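Local coordinates for protein aspartate aminotransferase (Leishmania major, PDB 4H51) that probably transfers the amino group of aspartate to 2-oxoglutarate with the help of pyridoxal 5'-phosphate, working as a homodimer, at residues B[184-195]-B[218-229]. Residues are numbered along the deposited sequence; the frame is centred on the assembly and turned at random.
Sequences ILAAPDGSVFIL and LMLAKHHQVFFD
Bent twice, at chi2 -73° and chi3 -71°, the chain of K222 curls across D189 and L185 and delivers its ammonium to the end of helix 177-186. There K222 NZ has three acceptors: A187 O at 2.6 Å, D189 OD1 at 2.7 Å in a salt bridge, and L185 O, longer and met from above its carbonyl plane. A long, flexible cation suits this place, because one ammonium can serve a carboxylate and helix-end carbonyls together. Beside it H224, its CG next to its own backbone N, uses both ring nitrogens: NE2 donates to I184 O at 3.0 Å, almost straight (170°) and in the ring plane, while ND1 accepts from S191 N. These two bonds fix the ring's rotation. One face lies against K222 CB and F193 CE1 sits over the centre of the other, the two rings oblique. The F193 ring in turn takes the methyl M219 CE over a face, 4.1 Å from its centroid, as a CH-pi contact, while SD approaches obliquely in a Met-aromatic contact; the same slim methyl also touches I184 CD1. Strand 192-196, helix 209-221 and strand 225-230 form a beta-alpha-beta unit of the large sheet in the aminotransferase fold, the neighbouring strands running parallel. H223, at positive phi, forms a Schellman motif as the chain leaves helix 209-221. G190 donates to K222 O, also at positive phi, which glycine, lacking a side chain, adopts easily. Farther along, branched L195 packs its CD1 on V226 CG1 at 3.8 Å, and D229 N bonds to L195 O at 2.9 Å. The D229 carboxylate is hydrogen-bonded to H150 and lies close to the pyridine nitrogen of the cofactor on residue 265.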
ATOM      1  N   ILE B 184      28.782  13.598  -8.880  1.00 14.43           N
ATOM      2  CA  ILE B 184      27.705  14.607  -8.948  1.00 13.84           C
ATOM      3  C   ILE B 184      27.986  15.529 -10.122  1.00 14.37           C
ATOM      4  O   ILE B 184      27.113  15.857 -10.867  1.00 13.88           O
ATOM      5  CB  ILE B 184      27.588  15.408  -7.614  1.00 13.60           C
ATOM      6  CG1 ILE B 184      27.113  14.497  -6.479  1.00 12.94           C
ATOM      7  CG2 ILE B 184      26.607  16.606  -7.706  1.00 13.46           C
ATOM      8  CD1 ILE B 184      27.370  15.088  -5.082  1.00 12.75           C
ATOM      9  N   LEU B 185      29.241  15.937 -10.260  1.00 15.11           N
ATOM     10  CA  LEU B 185      29.626  16.883 -11.306  1.00 15.82           C
ATOM     11  C   LEU B 185      29.642  16.203 -12.702  1.00 16.54           C
ATOM     12  O   LEU B 185      29.331  16.838 -13.721  1.00 17.30           O
ATOM     13  CB  LEU B 185      30.983  17.535 -10.944  1.00 16.37           C
ATOM     14  CG  LEU B 185      30.959  18.687  -9.904  1.00 16.34           C
ATOM     15  CD1 LEU B 185      32.377  19.110  -9.522  1.00 17.14           C
ATOM     16  CD2 LEU B 185      30.171  19.831 -10.501  1.00 16.97           C
ATOM     17  N   ALA B 186      30.042  14.932 -12.747  1.00 16.39           N
ATOM     18  CA  ALA B 186      30.186  14.198 -14.011  1.00 17.14           C
ATOM     19  C   ALA B 186      28.821  13.816 -14.607  1.00 16.85           C
ATOM     20  O   ALA B 186      28.667  13.652 -15.809  1.00 18.00           O
ATOM     21  CB  ALA B 186      31.059  12.956 -13.821  1.00 16.71           C
ATOM     22  N   ALA B 187      27.816  13.719 -13.765  1.00 15.87           N
ATOM     23  CA  ALA B 187      26.465  13.475 -14.218  1.00 15.58           C
ATOM     24  C   ALA B 187      25.992  14.611 -15.088  1.00 16.06           C
ATOM     25  O   ALA B 187      26.329  15.770 -14.867  1.00 15.51           O
ATOM     26  CB  ALA B 187      25.552  13.317 -13.030  1.00 14.58           C
ATOM     27  N   PRO B 188      25.187  14.292 -16.091  1.00 16.71           N
ATOM     28  CA  PRO B 188      24.608  15.361 -16.886  1.00 17.25           C
ATOM     29  C   PRO B 188      23.716  16.220 -16.022  1.00 16.82           C
ATOM     30  O   PRO B 188      23.136  15.723 -15.052  1.00 15.58           O
ATOM     31  CB  PRO B 188      23.752  14.627 -17.935  1.00 17.96           C
ATOM     32  CG  PRO B 188      23.580  13.263 -17.401  1.00 17.19           C
ATOM     33  CD  PRO B 188      24.739  12.962 -16.511  1.00 16.65           C
ATOM     34  N   ASP B 189      23.633  17.503 -16.348  1.00 17.15           N
ATOM     35  CA  ASP B 189      22.747  18.398 -15.625  1.00 17.26           C
ATOM     36  C   ASP B 189      21.347  17.847 -15.657  1.00 16.68           C
ATOM     37  O   ASP B 189      20.934  17.238 -16.642  1.00 16.24           O
ATOM     38  CB  ASP B 189      22.691  19.761 -16.283  1.00 18.77           C
ATOM     39  CG  ASP B 189      23.919  20.606 -16.036  1.00 20.01           C
ATOM     40  OD1 ASP B 189      24.995  20.117 -15.691  1.00 20.69           O
ATOM     41  OD2 ASP B 189      23.802  21.815 -16.234  1.00 22.50           O
ATOM     42  N   GLY B 190      20.602  18.070 -14.581  1.00 16.01           N
ATOM     43  CA  GLY B 190      19.244  17.598 -14.490  1.00 15.45           C
ATOM     44  C   GLY B 190      19.112  16.088 -14.317  1.00 14.62           C
ATOM     45  O   GLY B 190      18.205  15.507 -14.877  1.00 14.80           O
ATOM     46  N   SER B 191      20.021  15.464 -13.585  1.00 13.87           N
ATOM     47  CA  SER B 191      19.873  14.080 -13.176  1.00 13.54           C
ATOM     48  C   SER B 191      19.137  13.994 -11.820  1.00 13.02           C
ATOM     49  O   SER B 191      18.911  15.015 -11.147  1.00 14.23           O
ATOM     50  CB  SER B 191      21.212  13.399 -13.054  1.00 13.62           C
ATOM     51  OG  SER B 191      21.902  13.383 -14.291  1.00 14.76           O
ATOM     52  N   VAL B 192      18.692  12.800 -11.459  1.00 11.84           N
ATOM     53  CA  VAL B 192      18.046  12.563 -10.179  1.00 11.04           C
ATOM     54  C   VAL B 192      19.003  11.885  -9.205  1.00 10.72           C
ATOM     55  O   VAL B 192      19.654  10.907  -9.588  1.00 11.06           O
ATOM     56  CB  VAL B 192      16.817  11.685 -10.339  1.00 10.56           C
ATOM     57  CG1 VAL B 192      16.106  11.568  -8.976  1.00  9.92           C
ATOM     58  CG2 VAL B 192      15.862  12.283 -11.360  1.00 10.53           C
ATOM     59  N   PHE B 193      19.117  12.399  -7.977  1.00 10.26           N
ATOM     60  CA  PHE B 193      19.959  11.788  -6.953  1.00 10.10           C
ATOM     61  C   PHE B 193      19.121  11.407  -5.757  1.00 10.13           C
ATOM     62  O   PHE B 193      18.488  12.283  -5.135  1.00 10.08           O
ATOM     63  CB  PHE B 193      21.054  12.728  -6.496  1.00 10.37           C
ATOM     64  CG  PHE B 193      22.202  12.799  -7.443  1.00 10.44           C
ATOM     65  CD1 PHE B 193      22.073  13.481  -8.652  1.00 10.62           C
ATOM     66  CD2 PHE B 193      23.361  12.108  -7.190  1.00 10.35           C
ATOM     67  CE1 PHE B 193      23.121  13.517  -9.544  1.00 11.04           C
ATOM     68  CE2 PHE B 193      24.395  12.141  -8.084  1.00 10.80           C
ATOM     69  CZ  PHE B 193      24.260  12.829  -9.289  1.00 11.16           C
ATOM     70  N   ILE B 194      19.147  10.115  -5.419  1.00  9.93           N
ATOM     71  CA  ILE B 194      18.567   9.623  -4.154  1.00  9.54           C
ATOM     72  C   ILE B 194      19.644   9.689  -3.074  1.00  9.20           C
ATOM     73  O   ILE B 194      20.633   8.974  -3.130  1.00  9.32           O
ATOM     74  CB  ILE B 194      17.975   8.234  -4.319  1.00  9.28           C
ATOM     75  CG1 ILE B 194      16.852   8.270  -5.363  1.00  9.87           C
ATOM     76  CG2 ILE B 194      17.478   7.678  -2.973  1.00  9.50           C
ATOM     77  CD1 ILE B 194      16.119   6.952  -5.544  1.00 10.05           C
ATOM     78  N   LEU B 195      19.400  10.565  -2.093  1.00  9.09           N
ATOM     79  CA  LEU B 195      20.243  10.804  -0.926  1.00  8.82           C
ATOM     80  C   LEU B 195      19.611  10.338   0.372  1.00  8.70           C
ATOM     81  O   LEU B 195      18.460  10.587   0.622  1.00  8.36           O
ATOM     82  CB  LEU B 195      20.516  12.282  -0.829  1.00  9.03           C
ATOM     83  CG  LEU B 195      21.108  12.933  -2.106  1.00  9.36           C
ATOM     84  CD1 LEU B 195      21.236  14.408  -1.821  1.00  9.46           C
ATOM     85  CD2 LEU B 195      22.484  12.296  -2.489  1.00  9.60           C
ATOM     86  N   LEU B 218      26.502  21.855  -5.196  1.00 15.34           N
ATOM     87  CA  LEU B 218      26.668  21.073  -6.425  1.00 15.45           C
ATOM     88  C   LEU B 218      25.324  20.693  -7.040  1.00 14.82           C
ATOM     89  O   LEU B 218      25.168  20.724  -8.280  1.00 15.00           O
ATOM     90  CB  LEU B 218      27.447  19.794  -6.126  1.00 15.89           C
ATOM     91  CG  LEU B 218      28.890  19.998  -5.706  1.00 16.83           C
ATOM     92  CD1 LEU B 218      29.533  18.642  -5.536  1.00 17.18           C
ATOM     93  CD2 LEU B 218      29.651  20.816  -6.746  1.00 18.31           C
ATOM     94  N   MET B 219      24.347  20.331  -6.207  1.00 13.91           N
ATOM     95  CA  MET B 219      23.014  19.985  -6.736  1.00 13.92           C
ATOM     96  C   MET B 219      22.338  21.189  -7.394  1.00 14.44           C
ATOM     97  O   MET B 219      21.615  21.047  -8.394  1.00 15.41           O
ATOM     98  CB  MET B 219      22.076  19.423  -5.632  1.00 13.24           C
ATOM     99  CG  MET B 219      22.619  18.141  -4.978  1.00 12.83           C
ATOM    100  SD  MET B 219      22.508  16.790  -6.159  1.00 12.19           S
ATOM    101  CE  MET B 219      23.551  15.566  -5.353  1.00 11.91           C
ATOM    102  N   LEU B 220      22.572  22.381  -6.839  1.00 14.70           N
ATOM    103  CA  LEU B 220      22.007  23.587  -7.403  1.00 15.39           C
ATOM    104  C   LEU B 220      22.741  23.933  -8.696  1.00 15.72           C
ATOM    105  O   LEU B 220      22.105  24.223  -9.683  1.00 16.21           O
ATOM    106  CB  LEU B 220      22.080  24.765  -6.418  1.00 15.78           C
ATOM    107  CG  LEU B 220      21.095  24.741  -5.266  1.00 15.49           C
ATOM    108  CD1 LEU B 220      21.654  25.455  -4.020  1.00 15.94           C
ATOM    109  CD2 LEU B 220      19.722  25.319  -5.683  1.00 15.79           C
ATOM    110  N   ALA B 221      24.062  23.839  -8.712  1.00 15.88           N
ATOM    111  CA  ALA B 221      24.864  24.202  -9.885  1.00 16.61           C
ATOM    112  C   ALA B 221      24.540  23.343 -11.093  1.00 16.47           C
ATOM    113  O   ALA B 221      24.521  23.830 -12.225  1.00 16.75           O
ATOM    114  CB  ALA B 221      26.359  24.103  -9.564  1.00 16.86           C
ATOM    115  N   LYS B 222      24.275  22.071 -10.821  1.00 15.53           N
ATOM    116  CA  LYS B 222      24.019  21.067 -11.846  1.00 15.71           C
ATOM    117  C   LYS B 222      22.524  20.937 -12.158  1.00 15.88           C
ATOM    118  O   LYS B 222      22.156  20.201 -13.071  1.00 15.50           O
ATOM    119  CB  LYS B 222      24.596  19.710 -11.415  1.00 15.05           C
ATOM    120  CG  LYS B 222      26.129  19.653 -11.374  1.00 15.12           C
ATOM    121  CD  LYS B 222      26.737  19.633 -12.769  1.00 15.63           C
ATOM    122  CE  LYS B 222      26.454  18.294 -13.427  1.00 15.54           C
ATOM    123  NZ  LYS B 222      26.902  18.324 -14.867  1.00 16.02           N
ATOM    124  N   HIS B 223      21.674  21.660 -11.412  1.00 16.16           N
ATOM    125  CA  HIS B 223      20.219  21.598 -11.579  1.00 16.41           C
ATOM    126  C   HIS B 223      19.708  20.190 -11.459  1.00 15.09           C
ATOM    127  O   HIS B 223      18.756  19.774 -12.144  1.00 14.71           O
ATOM    128  CB  HIS B 223      19.814  22.205 -12.908  1.00 18.53           C
ATOM    129  CG  HIS B 223      20.559  23.494 -13.234  1.00 20.93           C
ATOM    130  ND1 HIS B 223      20.185  24.690 -12.746  1.00 22.23           N
ATOM    131  CD2 HIS B 223      21.716  23.710 -13.968  1.00 23.09           C
ATOM    132  CE1 HIS B 223      21.018  25.644 -13.191  1.00 23.76           C
ATOM    133  NE2 HIS B 223      21.979  25.051 -13.929  1.00 24.60           N
ATOM    134  N   HIS B 224      20.320  19.432 -10.555  1.00 13.82           N
ATOM    135  CA  HIS B 224      19.845  18.082 -10.261  1.00 12.90           C
ATOM    136  C   HIS B 224      18.594  18.081  -9.439  1.00 12.50           C
ATOM    137  O   HIS B 224      18.347  18.981  -8.620  1.00 12.80           O
ATOM    138  CB  HIS B 224      20.921  17.287  -9.524  1.00 12.38           C
ATOM    139  CG  HIS B 224      22.173  17.005 -10.333  1.00 12.48           C
ATOM    140  ND1 HIS B 224      22.128  16.628 -11.608  1.00 12.57           N
ATOM    141  CD2 HIS B 224      23.526  16.924  -9.934  1.00 12.30           C
ATOM    142  CE1 HIS B 224      23.392  16.362 -12.041  1.00 12.93           C
ATOM    143  NE2 HIS B 224      24.243  16.533 -10.996  1.00 12.52           N
ATOM    144  N   GLN B 225      17.787  17.044  -9.621  1.00 12.44           N
ATOM    145  CA  GLN B 225      16.684  16.774  -8.688  1.00 11.47           C
ATOM    146  C   GLN B 225      17.199  16.006  -7.495  1.00 10.88           C
ATOM    147  O   GLN B 225      17.804  14.903  -7.635  1.00 10.08           O
ATOM    148  CB  GLN B 225      15.587  15.952  -9.350  1.00 11.90           C
ATOM    149  CG  GLN B 225      14.428  15.571  -8.421  1.00 11.41           C
ATOM    150  CD  GLN B 225      13.568  16.753  -8.024  1.00 11.90           C
ATOM    151  OE1 GLN B 225      13.151  17.561  -8.883  1.00 13.18           O
ATOM    152  NE2 GLN B 225      13.318  16.903  -6.708  1.00 11.89           N
ATOM    153  N   VAL B 226      16.912  16.540  -6.317  1.00 10.27           N
ATOM    154  CA  VAL B 226      17.207  15.805  -5.056  1.00  9.99           C
ATOM    155  C   VAL B 226      15.974  15.043  -4.567  1.00  9.61           C
ATOM    156  O   VAL B 226      14.893  15.620  -4.386  1.00  9.91           O
ATOM    157  CB  VAL B 226      17.722  16.765  -3.955  1.00  9.68           C
ATOM    158  CG1 VAL B 226      17.863  16.067  -2.621  1.00  9.42           C
ATOM    159  CG2 VAL B 226      19.067  17.413  -4.352  1.00 10.02           C
ATOM    160  N   PHE B 227      16.163  13.767  -4.271  1.00  9.86           N
ATOM    161  CA  PHE B 227      15.154  12.901  -3.640  1.00  9.72           C
ATOM    162  C   PHE B 227      15.744  12.321  -2.350  1.00  9.69           C
ATOM    163  O   PHE B 227      16.553  11.419  -2.380  1.00  9.60           O
ATOM    164  CB  PHE B 227      14.753  11.787  -4.614  1.00  9.94           C
ATOM    165  CG  PHE B 227      13.549  10.974  -4.227  1.00  9.89           C
ATOM    166  CD1 PHE B 227      12.783  11.266  -3.143  1.00  9.94           C
ATOM    167  CD2 PHE B 227      13.172   9.901  -5.039  1.00 10.39           C
ATOM    168  CE1 PHE B 227      11.652  10.531  -2.816  1.00 10.17           C
ATOM    169  CE2 PHE B 227      12.050   9.158  -4.747  1.00 10.15           C
ATOM    170  CZ  PHE B 227      11.274   9.468  -3.628  1.00 10.17           C
ATOM    171  N   PHE B 228      15.335  12.858  -1.212  1.00  9.51           N
ATOM    172  CA  PHE B 228      15.770  12.374   0.093  1.00  9.51           C
ATOM    173  C   PHE B 228      14.963  11.163   0.510  1.00  9.68           C
ATOM    174  O   PHE B 228      13.734  11.142   0.413  1.00  9.81           O
ATOM    175  CB  PHE B 228      15.648  13.461   1.176  1.00  9.60           C
ATOM    176  CG  PHE B 228      16.802  14.422   1.234  1.00  9.64           C
ATOM    177  CD1 PHE B 228      18.073  13.975   1.602  1.00  9.73           C
ATOM    178  CD2 PHE B 228      16.622  15.787   1.008  1.00  9.90           C
ATOM    179  CE1 PHE B 228      19.127  14.877   1.695  1.00  9.81           C
ATOM    180  CE2 PHE B 228      17.657  16.669   1.082  1.00 10.39           C
ATOM    181  CZ  PHE B 228      18.941  16.197   1.401  1.00 10.36           C
ATOM    182  N   ASP B 229      15.662  10.143   0.982  1.00  9.93           N
ATOM    183  CA  ASP B 229      15.049   8.994   1.609  1.00 10.13           C
ATOM    184  C   ASP B 229      15.308   9.216   3.097  1.00 10.43           C
ATOM    185  O   ASP B 229      16.479   9.215   3.535  1.00 11.06           O
ATOM    186  CB  ASP B 229      15.708   7.697   1.127  1.00 10.35           C
ATOM    187  CG  ASP B 229      15.011   6.443   1.632  1.00 10.93           C
ATOM    188  OD1 ASP B 229      14.280   6.557   2.651  1.00 12.95           O
ATOM    189  OD2 ASP B 229      15.205   5.347   1.033  1.00  9.95           O
TER
HETATM  190  O   HOH W   1      25.597  23.640 -14.853  1.00 36.55           O